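Local coordinates for protein aldo-keto reductase 1 (Coptotermes gestroi, PDB 5KET) that binds NADP and probably acts as an NADP-dependent oxidoreductase of the aldo/keto reductase family, at residues Leu171-Ser176 against His334-Pro339; Asp246-Pro251 against Thr263-Leu268. All coordinates share one frame; numbering follows the deposited sequence.

The two contacts lie at opposite ends of the same extended NADP molecule. Contact 1 (171-176 against 334-339) joins the end of barrel strand 166-172 to the C-terminal tail beside the nicotinamide carboxamide. Contact 2 (246-251 against 263-268) sets a loop against the start of helix 264-273 beside the adenine. Their centres are 27 Å apart and their nearest atoms about 16 Å apart, so the cofactor relates them without any direct touch. Contact 1 is the one near the predicted substrate site: the side chain of Asn173 is about 5 Å from that of His120, a predicted substrate-binding residue. Contact 2 belongs to the adenine side of the pocket, with Glu291 and Asn292 as neighbours.

Contact 1: Leu171-Ser176 against His334-Pro339; sequences LSNFNS and HPYDEP. With NAP (NADP nicotinamide-adenine-dinucleotide phosphate), chain C.
Asn173 sends CG anti to its own carbonyl carbon (chi1 -61°), which carries the amide to the hydroxyl of Tyr336, while the tyrosine's CG, also anti to its carbonyl, lets that hydroxyl reach back although the side chain starts out away from 171-176. The amide and ring planes stand 89° apart, and Asn173 ND2 lies 2.9 Å from Tyr336 OH, near the ring plane; ND2 also has a hydrogen bond to the hydroxyl of Tyr220. With its nitrogen turned this way, Asn173 OD1 accepts from the nicotinamide amide N7N of NADP at 2.7 Å. Ser172 OG has both O7N of the same carboxamide and the Gln194 carbonyl O within hydrogen-bonding reach, its single proton not assigned. Ser172 closes the fifth strand of the (beta/alpha)8 barrel and Asn173 follows it, a Ser-Asn pair that commonly holds the carboxamide in aldo-keto reductases. Were this amide cut back to an alanine, N7N would probably lose its acceptor and the hydroxyls of Tyr220 and Tyr336 their amide neighbour. Further on, the compact, rigid ring of Pro335 touches Asn173 O through CG, which also lies over the centre of one face of the Tyr336 ring. Asn175 suits the start of helix 176-185: OD1 caps the backbone N of Gln178, and ND2 makes a weak 3.3 Å bond to Pro335 O, with Glu338 CG packed alongside.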
ATOM      1  N   LEU A 171      -5.802  -7.432  -0.332  1.00 38.56           N
ATOM      2  CA  LEU A 171      -4.659  -8.018   0.356  1.00 30.98           C
ATOM      3  C   LEU A 171      -3.422  -7.150   0.173  1.00 34.82           C
ATOM      4  O   LEU A 171      -3.294  -6.428  -0.817  1.00 39.09           O
ATOM      5  CB  LEU A 171      -4.355  -9.406  -0.187  1.00 26.84           C
ATOM      6  CG  LEU A 171      -5.452 -10.472  -0.192  1.00 29.02           C
ATOM      7  CD1 LEU A 171      -5.002 -11.624  -1.084  1.00 34.13           C
ATOM      8  CD2 LEU A 171      -5.749 -10.902   1.236  1.00 29.32           C
ATOM      9  N   SER A 172      -2.493  -7.251   1.122  1.00 39.64           N
ATOM     10  CA  SER A 172      -1.228  -6.533   1.023  1.00 41.03           C
ATOM     11  C   SER A 172      -0.076  -7.423   1.475  1.00 40.46           C
ATOM     12  O   SER A 172      -0.142  -8.040   2.542  1.00 40.98           O
ATOM     13  CB  SER A 172      -1.254  -5.250   1.857  1.00 41.97           C
ATOM     14  OG  SER A 172      -0.124  -4.456   1.565  1.00 42.04           O
ATOM     15  N   ASN A 173       0.974  -7.476   0.656  1.00 39.06           N
ATOM     16  CA  ASN A 173       2.178  -8.253   0.944  1.00 39.13           C
ATOM     17  C   ASN A 173       1.876  -9.747   1.046  1.00 45.44           C
ATOM     18  O   ASN A 173       2.475 -10.465   1.845  1.00 52.54           O
ATOM     19  CB  ASN A 173       2.873  -7.748   2.210  1.00 38.70           C
ATOM     20  CG  ASN A 173       3.322  -6.306   2.092  1.00 39.99           C
ATOM     21  OD1 ASN A 173       2.926  -5.461   2.891  1.00 39.45           O
ATOM     22  ND2 ASN A 173       4.170  -6.018   1.103  1.00 41.54           N
ATOM     23  N   PHE A 174       0.943 -10.218   0.224  1.00 40.55           N
ATOM     24  CA  PHE A 174       0.616 -11.631   0.089  1.00 35.04           C
ATOM     25  C   PHE A 174       1.312 -12.194  -1.146  1.00 31.40           C
ATOM     26  O   PHE A 174       1.594 -11.460  -2.094  1.00 36.73           O
ATOM     27  CB  PHE A 174      -0.898 -11.822  -0.045  1.00 35.87           C
ATOM     28  CG  PHE A 174      -1.640 -11.788   1.264  1.00 35.66           C
ATOM     29  CD1 PHE A 174      -1.711 -10.625   2.016  1.00 31.79           C
ATOM     30  CD2 PHE A 174      -2.293 -12.923   1.729  1.00 41.49           C
ATOM     31  CE1 PHE A 174      -2.401 -10.592   3.222  1.00 36.86           C
ATOM     32  CE2 PHE A 174      -2.987 -12.903   2.933  1.00 44.85           C
ATOM     33  CZ  PHE A 174      -3.040 -11.733   3.684  1.00 43.53           C
ATOM     34  N   ASN A 175       1.582 -13.494  -1.142  1.00 27.99           N
ATOM     35  CA  ASN A 175       2.237 -14.122  -2.280  1.00 30.75           C
ATOM     36  C   ASN A 175       1.187 -14.809  -3.172  1.00 35.27           C
ATOM     37  O   ASN A 175      -0.025 -14.665  -2.966  1.00 36.39           O
ATOM     38  CB  ASN A 175       3.317 -15.078  -1.774  1.00 25.53           C
ATOM     39  CG  ASN A 175       2.746 -16.182  -0.947  1.00 34.21           C
ATOM     40  OD1 ASN A 175       1.533 -16.357  -0.904  1.00 38.73           O
ATOM     41  ND2 ASN A 175       3.604 -16.915  -0.249  1.00 33.85           N
ATOM     42  N   SER A 176       1.650 -15.570  -4.172  1.00 34.90           N
ATOM     43  CA  SER A 176       0.735 -16.244  -5.093  1.00 38.93           C
ATOM     44  C   SER A 176      -0.112 -17.277  -4.368  1.00 46.14           C
ATOM     45  O   SER A 176      -1.348 -17.235  -4.408  1.00 44.74           O
ATOM     46  CB  SER A 176       1.516 -16.938  -6.202  1.00 40.61           C
ATOM     47  OG  SER A 176       2.333 -16.037  -6.905  1.00 48.56           O
ATOM     48  N   HIS A 334       4.638 -16.667   5.822  1.00 47.75           N
ATOM     49  CA  HIS A 334       5.609 -15.690   5.366  1.00 44.93           C
ATOM     50  C   HIS A 334       5.607 -15.648   3.843  1.00 45.00           C
ATOM     51  O   HIS A 334       5.761 -16.694   3.196  1.00 44.92           O
ATOM     52  CB  HIS A 334       7.000 -16.027   5.881  1.00 45.62           C
ATOM     53  CG  HIS A 334       8.007 -14.955   5.615  1.00 49.73           C
ATOM     54  ND1 HIS A 334       8.811 -14.950   4.494  1.00 51.33           N
ATOM     55  CD2 HIS A 334       8.321 -13.838   6.310  1.00 50.49           C
ATOM     56  CE1 HIS A 334       9.589 -13.884   4.519  1.00 50.65           C
ATOM     57  NE2 HIS A 334       9.311 -13.191   5.610  1.00 50.03           N
ATOM     58  N   PRO A 335       5.436 -14.470   3.238  1.00 42.52           N
ATOM     59  CA  PRO A 335       5.137 -14.422   1.800  1.00 42.77           C
ATOM     60  C   PRO A 335       6.344 -14.467   0.880  1.00 39.16           C
ATOM     61  O   PRO A 335       6.172 -14.790  -0.306  1.00 42.60           O
ATOM     62  CB  PRO A 335       4.395 -13.092   1.649  1.00 42.39           C
ATOM     63  CG  PRO A 335       4.985 -12.232   2.736  1.00 39.20           C
ATOM     64  CD  PRO A 335       5.302 -13.150   3.884  1.00 38.44           C
ATOM     65  N   TYR A 336       7.547 -14.164   1.359  1.00 34.95           N
ATOM     66  CA  TYR A 336       8.674 -13.917   0.470  1.00 28.11           C
ATOM     67  C   TYR A 336       9.643 -15.085   0.380  1.00 41.60           C
ATOM     68  O   TYR A 336      10.737 -14.923  -0.166  1.00 44.50           O
ATOM     69  CB  TYR A 336       9.408 -12.648   0.896  1.00 32.73           C
ATOM     70  CG  TYR A 336       8.493 -11.454   1.074  1.00 29.88           C
ATOM     71  CD1 TYR A 336       8.702 -10.549   2.101  1.00 30.62           C
ATOM     72  CD2 TYR A 336       7.409 -11.245   0.230  1.00 28.91           C
ATOM     73  CE1 TYR A 336       7.880  -9.468   2.276  1.00 32.22           C
ATOM     74  CE2 TYR A 336       6.572 -10.167   0.405  1.00 32.20           C
ATOM     75  CZ  TYR A 336       6.814  -9.279   1.430  1.00 37.33           C
ATOM     76  OH  TYR A 336       5.991  -8.192   1.615  1.00 44.62           O
ATOM     77  N   ASP A 337       9.278 -16.257   0.893  1.00 45.27           N
ATOM     78  CA  ASP A 337      10.053 -17.449   0.563  1.00 48.44           C
ATOM     79  C   ASP A 337       9.698 -17.956  -0.828  1.00 46.46           C
ATOM     80  O   ASP A 337      10.574 -18.417  -1.568  1.00 48.50           O
ATOM     81  CB  ASP A 337       9.824 -18.539   1.605  1.00 58.24           C
ATOM     82  CG  ASP A 337      10.295 -18.133   2.982  1.00 68.04           C
ATOM     83  OD1 ASP A 337      11.189 -17.262   3.065  1.00 69.65           O
ATOM     84  OD2 ASP A 337       9.768 -18.685   3.977  1.00 73.18           O
ATOM     85  N   GLU A 338       8.422 -17.875  -1.201  1.00 45.74           N
ATOM     86  CA  GLU A 338       8.000 -18.254  -2.536  1.00 44.58           C
ATOM     87  C   GLU A 338       8.595 -17.301  -3.575  1.00 42.22           C
ATOM     88  O   GLU A 338       8.869 -16.133  -3.275  1.00 40.06           O
ATOM     89  CB  GLU A 338       6.474 -18.242  -2.631  1.00 47.92           C
ATOM     90  CG  GLU A 338       5.788 -19.316  -1.800  1.00 52.18           C
ATOM     91  CD  GLU A 338       5.609 -20.612  -2.568  1.00 52.45           C
ATOM     92  OE1 GLU A 338       5.285 -20.531  -3.777  1.00 55.09           O
ATOM     93  OE2 GLU A 338       5.800 -21.698  -1.964  1.00 42.63           O
ATOM     94  N   PRO A 339       8.814 -17.786  -4.802  1.00 42.68           N
ATOM     95  CA  PRO A 339       9.305 -16.904  -5.879  1.00 43.87           C
ATOM     96  C   PRO A 339       8.492 -15.635  -6.055  1.00 44.61           C
ATOM     97  O   PRO A 339       9.060 -14.560  -6.293  1.00 39.14           O
ATOM     98  CB  PRO A 339       9.207 -17.799  -7.120  1.00 42.78           C
ATOM     99  CG  PRO A 339       9.369 -19.183  -6.590  1.00 43.82           C
ATOM    100  CD  PRO A 339       8.737 -19.196  -5.222  1.00 42.84           C
TER
HETATM  101  PA  NAP C 400       7.831   6.276  -2.154  0.95 57.21           P
HETATM  102  O1A NAP C 400       6.571   7.099  -1.931  0.95 54.98           O
HETATM  103  O2A NAP C 400       8.199   5.781  -3.355  0.95 53.33           O
HETATM  104  O5B NAP C 400       9.073   7.097  -1.376  0.95 64.42           O
HETATM  105  C5B NAP C 400       8.541   8.307  -0.895  0.95 67.08           C
HETATM  106  C4B NAP C 400       9.741   9.088  -0.373  0.95 68.98           C
HETATM  107  O4B NAP C 400      10.311   9.792  -1.453  0.95 73.50           O
HETATM  108  C3B NAP C 400       9.361  10.073   0.766  0.95 67.03           C
HETATM  109  O3B NAP C 400      10.406  10.126   1.692  0.95 67.83           O
HETATM  110  C2B NAP C 400       9.268  11.440   0.045  0.95 65.45           C
HETATM  111  O2B NAP C 400       9.855  12.457   0.725  0.95 58.92           O
HETATM  112  C1B NAP C 400      10.059  11.185  -1.299  0.95 70.99           C
HETATM  113  N9A NAP C 400       9.296  11.638  -2.456  0.95 70.13           N
HETATM  114  C8A NAP C 400       7.904  11.573  -2.649  0.95 72.63           C
HETATM  115  N7A NAP C 400       7.522  12.095  -3.838  0.95 74.18           N
HETATM  116  C5A NAP C 400       8.724  12.517  -4.436  0.95 69.79           C
HETATM  117  C6A NAP C 400       8.997  13.125  -5.668  0.95 66.77           C
HETATM  118  N6A NAP C 400       7.987  13.428  -6.545  0.95 65.75           N
HETATM  119  N1A NAP C 400      10.277  13.444  -6.037  0.95 68.57           N
HETATM  120  C2A NAP C 400      11.252  13.117  -5.111  0.95 70.00           C
HETATM  121  N3A NAP C 400      11.147  12.534  -3.899  0.95 69.89           N
HETATM  122  C4A NAP C 400       9.836  12.238  -3.585  0.95 69.45           C
HETATM  123  O3  NAP C 400       7.533   4.934  -1.308  0.95 67.76           O
HETATM  124  PN  NAP C 400       6.889   5.055   0.125  0.95 72.84           P
HETATM  125  O1N NAP C 400       6.787   6.398   0.708  0.95 75.94           O
HETATM  126  O2N NAP C 400       7.311   3.850   0.927  0.95 70.24           O
HETATM  127  O5D NAP C 400       5.202   4.604  -0.190  0.95 75.31           O
HETATM  128  C5D NAP C 400       4.504   5.102   0.853  0.95 80.58           C
HETATM  129  C4D NAP C 400       3.105   4.611   0.742  0.95 82.95           C
HETATM  130  O4D NAP C 400       3.190   3.228   0.395  0.95 85.17           O
HETATM  131  C3D NAP C 400       2.557   4.662   2.178  0.95 82.36           C
HETATM  132  O3D NAP C 400       1.750   5.749   2.335  0.95 83.82           O
HETATM  133  C2D NAP C 400       1.693   3.444   2.254  0.95 82.23           C
HETATM  134  O2D NAP C 400       0.435   3.726   1.805  0.95 78.32           O
HETATM  135  C1D NAP C 400       2.327   2.481   1.230  0.95 84.87           C
HETATM  136  N1N NAP C 400       3.062   1.497   2.067  0.95 85.81           N
HETATM  137  C2N NAP C 400       2.527   0.255   2.227  0.95 87.10           C
HETATM  138  C3N NAP C 400       3.164  -0.670   3.020  0.95 88.54           C
HETATM  139  C7N NAP C 400       2.570  -1.987   3.149  0.95 91.85           C
HETATM  140  O7N NAP C 400       1.435  -2.266   2.723  0.95 95.09           O
HETATM  141  N7N NAP C 400       3.322  -2.948   3.783  0.95 91.97           N
HETATM  142  C4N NAP C 400       4.356  -0.347   3.691  0.95 87.16           C
HETATM  143  C5N NAP C 400       4.874   0.921   3.530  0.95 88.40           C
HETATM  144  C6N NAP C 400       4.234   1.848   2.728  0.95 88.24           C
HETATM  145  P2B NAP C 400       8.853  13.786   1.378  0.95 54.07           P
HETATM  146  O1X NAP C 400       7.956  12.957   2.285  0.95 59.30           O
HETATM  147  O2X NAP C 400       9.797  14.773   2.009  0.95 49.44           O
HETATM  148  O3X NAP C 400       8.079  14.152   0.112  0.95 44.98           O

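Contact 2: Asp246-Pro251 against Thr263-Leu268. With NAP (NADP nicotinamide-adenine-dinucleotide phosphate), chain C.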
ATOM      1  N   ASP A 246      18.952   3.783  -5.878  1.00 40.15           N
ATOM      2  CA  ASP A 246      17.967   4.840  -6.055  1.00 40.26           C
ATOM      3  C   ASP A 246      17.499   4.893  -7.507  1.00 44.39           C
ATOM      4  O   ASP A 246      18.242   5.371  -8.381  1.00 46.85           O
ATOM      5  CB  ASP A 246      18.536   6.181  -5.620  1.00 42.34           C
ATOM      6  CG  ASP A 246      17.461   7.204  -5.339  1.00 49.97           C
ATOM      7  OD1 ASP A 246      16.284   6.954  -5.682  1.00 49.32           O
ATOM      8  OD2 ASP A 246      17.798   8.275  -4.783  1.00 57.84           O
ATOM      9  N   PRO A 247      16.276   4.449  -7.802  1.00 43.84           N
ATOM     10  CA  PRO A 247      15.779   4.498  -9.195  1.00 41.79           C
ATOM     11  C   PRO A 247      15.550   5.910  -9.720  1.00 43.11           C
ATOM     12  O   PRO A 247      15.302   6.068 -10.925  1.00 47.11           O
ATOM     13  CB  PRO A 247      14.460   3.712  -9.121  1.00 39.26           C
ATOM     14  CG  PRO A 247      14.060   3.778  -7.679  1.00 38.12           C
ATOM     15  CD  PRO A 247      15.310   3.853  -6.875  1.00 41.01           C
ATOM     16  N   LEU A 248      15.609   6.933  -8.882  1.00 41.34           N
ATOM     17  CA  LEU A 248      15.609   8.293  -9.385  1.00 43.96           C
ATOM     18  C   LEU A 248      17.002   8.781  -9.759  1.00 52.08           C
ATOM     19  O   LEU A 248      17.120   9.792 -10.463  1.00 58.59           O
ATOM     20  CB  LEU A 248      15.015   9.242  -8.347  1.00 35.20           C
ATOM     21  CG  LEU A 248      13.681   8.803  -7.739  1.00 37.77           C
ATOM     22  CD1 LEU A 248      13.599   9.308  -6.334  1.00 36.44           C
ATOM     23  CD2 LEU A 248      12.546   9.295  -8.588  1.00 40.04           C
ATOM     24  N   THR A 249      18.052   8.100  -9.315  1.00 53.98           N
ATOM     25  CA  THR A 249      19.402   8.433  -9.749  1.00 58.26           C
ATOM     26  C   THR A 249      19.849   7.619 -10.946  1.00 57.68           C
ATOM     27  O   THR A 249      20.901   7.920 -11.510  1.00 60.07           O
ATOM     28  CB  THR A 249      20.422   8.220  -8.621  1.00 63.67           C
ATOM     29  OG1 THR A 249      20.692   6.815  -8.471  1.00 66.46           O
ATOM     30  CG2 THR A 249      19.890   8.815  -7.325  1.00 63.61           C
ATOM     31  N   ASP A 250      19.086   6.600 -11.333  1.00 56.97           N
ATOM     32  CA  ASP A 250      19.512   5.713 -12.408  1.00 54.40           C
ATOM     33  C   ASP A 250      19.623   6.500 -13.717  1.00 55.85           C
ATOM     34  O   ASP A 250      18.711   7.260 -14.062  1.00 58.79           O
ATOM     35  CB  ASP A 250      18.544   4.546 -12.575  1.00 46.99           C
ATOM     36  CG  ASP A 250      19.036   3.508 -13.567  1.00 43.30           C
ATOM     37  OD1 ASP A 250      19.385   3.873 -14.708  1.00 45.00           O
ATOM     38  OD2 ASP A 250      19.090   2.319 -13.192  1.00 41.25           O
ATOM     39  N   PRO A 251      20.723   6.347 -14.452  1.00 53.50           N
ATOM     40  CA  PRO A 251      20.886   7.120 -15.696  1.00 58.41           C
ATOM     41  C   PRO A 251      19.837   6.796 -16.738  1.00 61.59           C
ATOM     42  O   PRO A 251      19.434   7.689 -17.505  1.00 67.57           O
ATOM     43  CB  PRO A 251      22.290   6.732 -16.187  1.00 54.64           C
ATOM     44  CG  PRO A 251      22.930   5.982 -15.091  1.00 51.10           C
ATOM     45  CD  PRO A 251      21.962   5.702 -14.007  1.00 51.17           C
ATOM     46  N   THR A 263      10.168  14.771 -14.714  1.00 59.99           N
ATOM     47  CA  THR A 263      11.132  14.428 -13.677  1.00 62.15           C
ATOM     48  C   THR A 263      11.186  12.916 -13.457  1.00 58.24           C
ATOM     49  O   THR A 263      10.195  12.215 -13.642  1.00 57.50           O
ATOM     50  CB  THR A 263      10.785  15.102 -12.346  1.00 67.98           C
ATOM     51  OG1 THR A 263       9.757  14.358 -11.680  1.00 69.97           O
ATOM     52  CG2 THR A 263      10.322  16.514 -12.577  1.00 70.30           C
ATOM     53  N   PRO A 264      12.354  12.443 -13.020  1.00 55.62           N
ATOM     54  CA  PRO A 264      12.554  11.015 -12.758  1.00 57.10           C
ATOM     55  C   PRO A 264      11.413  10.359 -11.990  1.00 57.14           C
ATOM     56  O   PRO A 264      10.977   9.256 -12.344  1.00 59.96           O
ATOM     57  CB  PRO A 264      13.842  10.982 -11.919  1.00 54.96           C
ATOM     58  CG  PRO A 264      14.484  12.258 -12.130  1.00 53.11           C
ATOM     59  CD  PRO A 264      13.545  13.241 -12.695  1.00 54.63           C
ATOM     60  N   ALA A 265      10.932  11.021 -10.934  1.00 55.38           N
ATOM     61  CA  ALA A 265       9.836  10.457 -10.158  1.00 54.85           C
ATOM     62  C   ALA A 265       8.625  10.187 -11.042  1.00 54.26           C
ATOM     63  O   ALA A 265       8.007   9.123 -10.953  1.00 33.85           O
ATOM     64  CB  ALA A 265       9.468  11.380  -9.000  1.00 53.78           C
ATOM     65  N   GLN A 266       8.281  11.135 -11.911  1.00 50.93           N
ATOM     66  CA  GLN A 266       7.125  10.920 -12.772  1.00 50.34           C
ATOM     67  C   GLN A 266       7.385   9.866 -13.833  1.00 52.24           C
ATOM     68  O   GLN A 266       6.445   9.181 -14.260  1.00 54.48           O
ATOM     69  CB  GLN A 266       6.713  12.217 -13.443  1.00 53.31           C
ATOM     70  CG  GLN A 266       6.672  13.404 -12.532  1.00 57.78           C
ATOM     71  CD  GLN A 266       6.990  14.661 -13.292  1.00 60.88           C
ATOM     72  OE1 GLN A 266       8.083  14.802 -13.798  1.00 66.57           O
ATOM     73  NE2 GLN A 266       6.035  15.568 -13.405  1.00 55.11           N
ATOM     74  N   VAL A 267       8.628   9.735 -14.295  1.00 51.92           N
ATOM     75  CA  VAL A 267       8.938   8.629 -15.186  1.00 49.86           C
ATOM     76  C   VAL A 267       8.681   7.306 -14.479  1.00 47.91           C
ATOM     77  O   VAL A 267       8.001   6.419 -15.006  1.00 47.50           O
ATOM     78  CB  VAL A 267      10.384   8.714 -15.695  1.00 46.65           C
ATOM     79  CG1 VAL A 267      10.536   7.853 -16.943  1.00 42.02           C
ATOM     80  CG2 VAL A 267      10.772  10.154 -15.982  1.00 49.67           C
ATOM     81  N   LEU A 268       9.189   7.176 -13.252  1.00 46.05           N
ATOM     82  CA  LEU A 268       9.031   5.929 -12.515  1.00 49.74           C
ATOM     83  C   LEU A 268       7.566   5.615 -12.236  1.00 48.87           C
ATOM     84  O   LEU A 268       7.149   4.453 -12.295  1.00 49.80           O
ATOM     85  CB  LEU A 268       9.807   5.991 -11.200  1.00 52.17           C
ATOM     86  CG  LEU A 268      11.314   6.147 -11.345  1.00 47.81           C
ATOM     87  CD1 LEU A 268      11.947   6.199  -9.985  1.00 40.97           C
ATOM     88  CD2 LEU A 268      11.853   4.983 -12.133  1.00 47.60           C
TER
HETATM   89  PA  NAP C 400       7.831   6.276  -2.154  0.95 57.21           P
HETATM   90  O1A NAP C 400       6.571   7.099  -1.931  0.95 54.98           O
HETATM   91  O2A NAP C 400       8.199   5.781  -3.355  0.95 53.33           O
HETATM   92  O5B NAP C 400       9.073   7.097  -1.376  0.95 64.42           O
HETATM   93  C5B NAP C 400       8.541   8.307  -0.895  0.95 67.08           C
HETATM   94  C4B NAP C 400       9.741   9.088  -0.373  0.95 68.98           C
HETATM   95  O4B NAP C 400      10.311   9.792  -1.453  0.95 73.50           O
HETATM   96  C3B NAP C 400       9.361  10.073   0.766  0.95 67.03           C
HETATM   97  O3B NAP C 400      10.406  10.126   1.692  0.95 67.83           O
HETATM   98  C2B NAP C 400       9.268  11.440   0.045  0.95 65.45           C
HETATM   99  O2B NAP C 400       9.855  12.457   0.725  0.95 58.92           O
HETATM  100  C1B NAP C 400      10.059  11.185  -1.299  0.95 70.99           C
HETATM  101  N9A NAP C 400       9.296  11.638  -2.456  0.95 70.13           N
HETATM  102  C8A NAP C 400       7.904  11.573  -2.649  0.95 72.63           C
HETATM  103  N7A NAP C 400       7.522  12.095  -3.838  0.95 74.18           N
HETATM  104  C5A NAP C 400       8.724  12.517  -4.436  0.95 69.79           C
HETATM  105  C6A NAP C 400       8.997  13.125  -5.668  0.95 66.77           C
HETATM  106  N6A NAP C 400       7.987  13.428  -6.545  0.95 65.75           N
HETATM  107  N1A NAP C 400      10.277  13.444  -6.037  0.95 68.57           N
HETATM  108  C2A NAP C 400      11.252  13.117  -5.111  0.95 70.00           C
HETATM  109  N3A NAP C 400      11.147  12.534  -3.899  0.95 69.89           N
HETATM  110  C4A NAP C 400       9.836  12.238  -3.585  0.95 69.45           C
HETATM  111  O3  NAP C 400       7.533   4.934  -1.308  0.95 67.76           O
HETATM  112  PN  NAP C 400       6.889   5.055   0.125  0.95 72.84           P
HETATM  113  O1N NAP C 400       6.787   6.398   0.708  0.95 75.94           O
HETATM  114  O2N NAP C 400       7.311   3.850   0.927  0.95 70.24           O
HETATM  115  O5D NAP C 400       5.202   4.604  -0.190  0.95 75.31           O
HETATM  116  C5D NAP C 400       4.504   5.102   0.853  0.95 80.58           C
HETATM  117  C4D NAP C 400       3.105   4.611   0.742  0.95 82.95           C
HETATM  118  O4D NAP C 400       3.190   3.228   0.395  0.95 85.17           O
HETATM  119  C3D NAP C 400       2.557   4.662   2.178  0.95 82.36           C
HETATM  120  O3D NAP C 400       1.750   5.749   2.335  0.95 83.82           O
HETATM  121  C2D NAP C 400       1.693   3.444   2.254  0.95 82.23           C
HETATM  122  O2D NAP C 400       0.435   3.726   1.805  0.95 78.32           O
HETATM  123  C1D NAP C 400       2.327   2.481   1.230  0.95 84.87           C
HETATM  124  N1N NAP C 400       3.062   1.497   2.067  0.95 85.81           N
HETATM  125  C2N NAP C 400       2.527   0.255   2.227  0.95 87.10           C
HETATM  126  C3N NAP C 400       3.164  -0.670   3.020  0.95 88.54           C
HETATM  127  C7N NAP C 400       2.570  -1.987   3.149  0.95 91.85           C
HETATM  128  O7N NAP C 400       1.435  -2.266   2.723  0.95 95.09           O
HETATM  129  N7N NAP C 400       3.322  -2.948   3.783  0.95 91.97           N
HETATM  130  C4N NAP C 400       4.356  -0.347   3.691  0.95 87.16           C
HETATM  131  C5N NAP C 400       4.874   0.921   3.530  0.95 88.40           C
HETATM  132  C6N NAP C 400       4.234   1.848   2.728  0.95 88.24           C
HETATM  133  P2B NAP C 400       8.853  13.786   1.378  0.95 54.07           P
HETATM  134  O1X NAP C 400       7.956  12.957   2.285  0.95 59.30           O
HETATM  135  O2X NAP C 400       9.797  14.773   2.009  0.95 49.44           O
HETATM  136  O3X NAP C 400       8.079  14.152   0.112  0.95 44.98           O
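Pro264, in the first turn of helix 264-273, faces the loop with its ring: CB lies 4.0 Å from Leu248 CD2. Proline fits here because a first-turn residue needs no amide hydrogen for helix bonding, and Thr263 just before it holds the N-cap position. Ala265 comes next, its CB 3.7 Å from Leu248 CD2. On the adenine side, Ala265 CB is 3.5 Å from NAP N6A, so its small methyl fits between the leucine and the base. Glu291 and Asn292 of helix 286-293, both NADP-binding residues, also touch Ala265. The helix is part of the connection from strand 216-220 to strand 278-279, the seventh and eighth strands of the (beta/alpha)8 barrel. One turn on from Pro264, Leu268 has CG anti to its carbonyl carbon (chi1 -63°), which directs the methyls at the loop. Its CD1 reaches both Pro247 CB, at 3.6 Å, and Leu248 CD2; the proline and Leu268 side chains cross at about a right angle. Leu248 CD2 is thus the branch that meets Pro264, Ala265 and Leu268, and branched apolar chains suit both leucines, set among proline rings and an alanine methyl. The loop presents Pro247 and Leu248 from an Asx turn: Asp246 OD1 accepts from Leu248 N at 3.3 Å, met from above the carboxylate plane. Asp246 O takes two donors from Thr249, its backbone N and OG1, the latter at 2.8 Å on a carbonyl lone pair.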